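Local coordinates for protein putidaredoxin reductase (Pseudomonas putida, PDB 1Q1R) that is an FAD-containing flavoprotein that passes electrons from NADH to putidaredoxin, which in turn supplies cytochrome P450cam, at residues P380-F383 with N384-K387; L401-E404 with S405-L408. One frame throughout, in Å; residues are numbered along the deposited sequence.

Interaction 1 (P380-F383 with N384-K387)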
loop_
_atom_site.group_PDB
_atom_site.type_symbol
_atom_site.label_atom_id
_atom_site.label_comp_id
_atom_site.label_asym_id
_atom_site.label_seq_id
_atom_site.Cartn_x
_atom_site.Cartn_y
_atom_site.Cartn_z
ATOM N N PRO A 380 -6.187 14.323 -13.255
ATOM C CA PRO A 380 -7.104 13.182 -13.224
ATOM C C PRO A 380 -7.512 12.642 -14.594
ATOM O O PRO A 380 -7.669 11.434 -14.764
ATOM C CB PRO A 380 -8.288 13.720 -12.419
ATOM C CG PRO A 380 -8.280 15.183 -12.730
ATOM C CD PRO A 380 -6.810 15.513 -12.645
ATOM N N VAL A 381 -7.682 13.528 -15.571
ATOM C CA VAL A 381 -8.076 13.083 -16.900
ATOM C C VAL A 381 -6.935 12.353 -17.600
ATOM O O VAL A 381 -7.131 11.260 -18.141
ATOM C CB VAL A 381 -8.547 14.261 -17.780
ATOM C CG1 VAL A 381 -8.937 13.751 -19.163
ATOM C CG2 VAL A 381 -9.734 14.954 -17.119
ATOM N N GLU A 382 -5.743 12.943 -17.589
ATOM C CA GLU A 382 -4.614 12.286 -18.230
ATOM C C GLU A 382 -4.299 10.984 -17.495
ATOM O O GLU A 382 -3.737 10.056 -18.074
ATOM C CB GLU A 382 -3.386 13.206 -18.265
ATOM C CG GLU A 382 -3.641 14.526 -19.001
ATOM C CD GLU A 382 -2.370 15.209 -19.488
ATOM O OE1 GLU A 382 -1.321 15.098 -18.816
ATOM O OE2 GLU A 382 -2.429 15.878 -20.545
ATOM N N PHE A 383 -4.670 10.907 -16.220
ATOM C CA PHE A 383 -4.437 9.680 -15.463
ATOM C C PHE A 383 -5.356 8.589 -16.020
ATOM O O PHE A 383 -4.912 7.490 -16.361
ATOM C CB PHE A 383 -4.734 9.887 -13.976
ATOM C CG PHE A 383 -4.657 8.621 -13.173
ATOM C CD1 PHE A 383 -3.439 7.975 -12.988
ATOM C CD2 PHE A 383 -5.809 8.047 -12.645
ATOM C CE1 PHE A 383 -3.368 6.770 -12.293
ATOM C CE2 PHE A 383 -5.751 6.842 -11.949
ATOM C CZ PHE A 383 -4.526 6.203 -11.774
ATOM N N ASN A 384 -6.643 8.895 -16.112
ATOM C CA ASN A 384 -7.601 7.932 -16.642
ATOM C C ASN A 384 -7.220 7.533 -18.066
ATOM O O ASN A 384 -7.278 6.360 -18.431
ATOM C CB ASN A 384 -9.010 8.523 -16.615
ATOM C CG ASN A 384 -9.652 8.441 -15.242
ATOM O OD1 ASN A 384 -10.622 9.145 -14.952
ATOM N ND2 ASN A 384 -9.124 7.564 -14.394
ATOM N N GLN A 385 -6.811 8.508 -18.868
ATOM C CA GLN A 385 -6.418 8.220 -20.241
ATOM C C GLN A 385 -5.167 7.349 -20.271
ATOM O O GLN A 385 -5.030 6.482 -21.134
ATOM C CB GLN A 385 -6.174 9.523 -21.010
ATOM C CG GLN A 385 -7.410 10.397 -21.115
ATOM C CD GLN A 385 -7.130 11.744 -21.751
ATOM O OE1 GLN A 385 -6.222 12.463 -21.332
ATOM N NE2 GLN A 385 -7.918 12.100 -22.762
ATOM N N SER A 386 -4.262 7.572 -19.322
ATOM C CA SER A 386 -3.026 6.799 -19.259
ATOM C C SER A 386 -3.271 5.339 -18.888
ATOM O O SER A 386 -2.521 4.458 -19.309
ATOM C CB SER A 386 -2.045 7.434 -18.270
ATOM O OG SER A 386 -1.614 8.707 -18.730
ATOM N N LYS A 387 -4.310 5.081 -18.097
ATOM C CA LYS A 387 -4.639 3.709 -17.711
ATOM C C LYS A 387 -4.918 2.912 -18.974
ATOM O O LYS A 387 -4.477 1.774 -19.123
ATOM C CB LYS A 387 -5.898 3.663 -16.843
ATOM C CG LYS A 387 -5.731 4.070 -15.399
ATOM C CD LYS A 387 -7.067 3.869 -14.694
ATOM C CE LYS A 387 -6.961 4.010 -13.193
ATOM N NZ LYS A 387 -8.297 3.813 -12.558
#
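Phe383 with Lys387, Glu382 with Ser386 and Val381 with Gln385 are neighbours one turn apart on helix 380-391, which packs against the antiparallel sheet of the C-terminal region. The backbone follows the usual alpha-helical pattern: Gln385 N donates to Val381 O at 2.9 Å, and Lys387 N to Phe383 O at 3.0 Å. Ser386 adds a side-chain bond. Its OG is turned back beside its own backbone N (chi1 -66°) and donates to Glu382 O at 2.6 Å, while Ser386 N reaches that same oxygen at 2.8 Å from the opposite face of the carbonyl plane. This buried hydroxyl therefore has its acceptor within the helix. On another side, the extended Lys387 chain runs past the Phe383 ring, and Lys387 CE comes within 3.3 Å of Phe383 CE2, a close aliphatic-aromatic contact. Trp328 meets the Phe383 ring and takes the lysine in a cation-pi contact. Gln385, also extended, lays its amide over the preceding turn, with OE1 3.7 Å from Val381 CG1 and 3.5 Å from Glu382 CA. Replacing Gln385 by an alanine is likely to leave Val381 CG1 without this amide cover and to open a gap beside Leu408. The carboxylate of Glu382 forms salt bridges with Arg353 and Arg379 and a hydrogen bond with Ser362, which tie it to strands 349-353 and 360-367. Phe383, Ser386 and Glu382 thus all meet the sheet while Gln385 packs on helix 408-421, and the bond to Glu382 O probably limits the turning of the Ser386 hydroxyl.

Interaction 2 (L401-E404 with S405-L408); sequences LGDE and SVPL
Asp403 and Ser405 meet at a tight bend, where one carboxylate oxygen takes two bonds from the same serine. Ser405 OG donates to Asp403 OD1 at 2.6 Å on the syn side, and Ser405 N reaches the same OD1 at 2.9 Å on the anti side, both from one face of the carboxylate plane. The backbone bond makes this an Asx turn, and it is superimposed on a type I beta turn from Asp403 to Val406, closed by Val406 N to Asp403 O at 3.1 Å. The two side chains are set for this. Asp403 places CG trans to its backbone N (chi1 -170°), which swings the carboxylate forward over the turn, while the serine hydroxyl takes the crowded position between N and the carbonyl carbon (chi1 70°), where it faces OD1. Two donors on one oxygen should restrict rotation of the carboxylate. Its other oxygen, OD2, lies 3.7 Å from Val406 CG2, the two side chains crossing at about a right angle. Farther round the bend the apolar ends close up: Leu401 CD2 and Leu408 CD1 touch at 4.0 Å, so the methyl tips bring together residues seven apart in sequence. Glu404 turns away and forms a salt bridge with Arg379, and Arg353 donates hydrogen bonds to the carbonyl oxygens of Leu401 and Val406. The bend thereby links helix 398-401 to helix 408-421, with Pro407 at the N-cap of the latter; both leucines pack on Phe364 of strand 360-367, and Leu408 also on helix 380-391.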
loop_
_atom_site.group_PDB
_atom_site.type_symbol
_atom_site.label_atom_id
_atom_site.label_comp_id
_atom_site.label_asym_id
_atom_site.label_seq_id
_atom_site.Cartn_x
_atom_site.Cartn_y
_atom_site.Cartn_z
ATOM N N LEU A 401 3.959 12.774 -26.687
ATOM C CA LEU A 401 3.529 12.684 -25.296
ATOM C C LEU A 401 3.850 13.937 -24.478
ATOM O O LEU A 401 3.063 14.338 -23.619
ATOM C CB LEU A 401 4.137 11.443 -24.632
ATOM C CG LEU A 401 3.665 10.089 -25.174
ATOM C CD1 LEU A 401 4.416 8.972 -24.454
ATOM C CD2 LEU A 401 2.158 9.932 -24.974
ATOM N N GLY A 402 4.991 14.563 -24.754
ATOM C CA GLY A 402 5.366 15.760 -24.018
ATOM C C GLY A 402 4.855 17.057 -24.624
ATOM O O GLY A 402 5.062 18.138 -24.063
ATOM N N ASP A 403 4.180 16.952 -25.765
ATOM C CA ASP A 403 3.640 18.118 -26.468
ATOM C C ASP A 403 2.240 18.468 -25.965
ATOM O O ASP A 403 1.256 17.839 -26.356
ATOM C CB ASP A 403 3.569 17.835 -27.970
ATOM C CG ASP A 403 3.261 19.076 -28.783
ATOM O OD1 ASP A 403 2.648 20.019 -28.235
ATOM O OD2 ASP A 403 3.625 19.101 -29.976
ATOM N N GLU A 404 2.149 19.493 -25.126
ATOM C CA GLU A 404 0.866 19.892 -24.568
ATOM C C GLU A 404 -0.112 20.543 -25.536
ATOM O O GLU A 404 -1.275 20.761 -25.192
ATOM C CB GLU A 404 1.089 20.801 -23.362
ATOM C CG GLU A 404 1.746 20.075 -22.200
ATOM C CD GLU A 404 1.629 20.836 -20.907
ATOM O OE1 GLU A 404 2.318 21.867 -20.758
ATOM O OE2 GLU A 404 0.838 20.403 -20.044
ATOM N N SER A 405 0.341 20.856 -26.745
ATOM C CA SER A 405 -0.551 21.468 -27.724
ATOM C C SER A 405 -1.349 20.361 -28.406
ATOM O O SER A 405 -2.291 20.627 -29.150
ATOM C CB SER A 405 0.251 22.256 -28.768
ATOM O OG SER A 405 0.985 21.389 -29.613
ATOM N N VAL A 406 -0.960 19.117 -28.139
ATOM C CA VAL A 406 -1.617 17.946 -28.714
ATOM C C VAL A 406 -2.305 17.145 -27.608
ATOM O O VAL A 406 -1.642 16.487 -26.808
ATOM C CB VAL A 406 -0.593 17.024 -29.412
ATOM C CG1 VAL A 406 -1.300 15.841 -30.039
ATOM C CG2 VAL A 406 0.187 17.809 -30.463
ATOM N N PRO A 407 -3.646 17.197 -27.545
ATOM C CA PRO A 407 -4.393 16.465 -26.518
ATOM C C PRO A 407 -4.067 14.972 -26.490
ATOM O O PRO A 407 -3.929 14.328 -27.534
ATOM C CB PRO A 407 -5.848 16.742 -26.889
ATOM C CG PRO A 407 -5.777 18.113 -27.491
ATOM C CD PRO A 407 -4.560 17.994 -28.383
ATOM N N LEU A 408 -3.948 14.427 -25.285
ATOM C CA LEU A 408 -3.631 13.018 -25.111
ATOM C C LEU A 408 -4.698 12.155 -25.777
ATOM O O LEU A 408 -4.398 11.097 -26.329
ATOM C CB LEU A 408 -3.521 12.697 -23.617
ATOM C CG LEU A 408 -2.738 11.451 -23.204
ATOM C CD1 LEU A 408 -1.355 11.454 -23.848
ATOM C CD2 LEU A 408 -2.617 11.421 -21.682
#

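How the interactions relate
Interaction 1 lies on a regular helix and interaction 2 in the irregular bend that leads into the last helix, their centres about 13 Å apart. Leu408 joins them: its CB is 3.5 Å from Gln385 OE1, and its CD2 packs on Glu382 CB. Arginines are shared too, since Arg353 and Arg379 each serve both, pairing with Glu382 in interaction 1, and with Glu404 and backbone carbonyls in interaction 2. Both are partly buried. The polar grip of interaction 1 is on a backbone carbonyl, whereas that of interaction 2 is on a carboxylate at a more exposed turn, and the buried leucines form its apolar part.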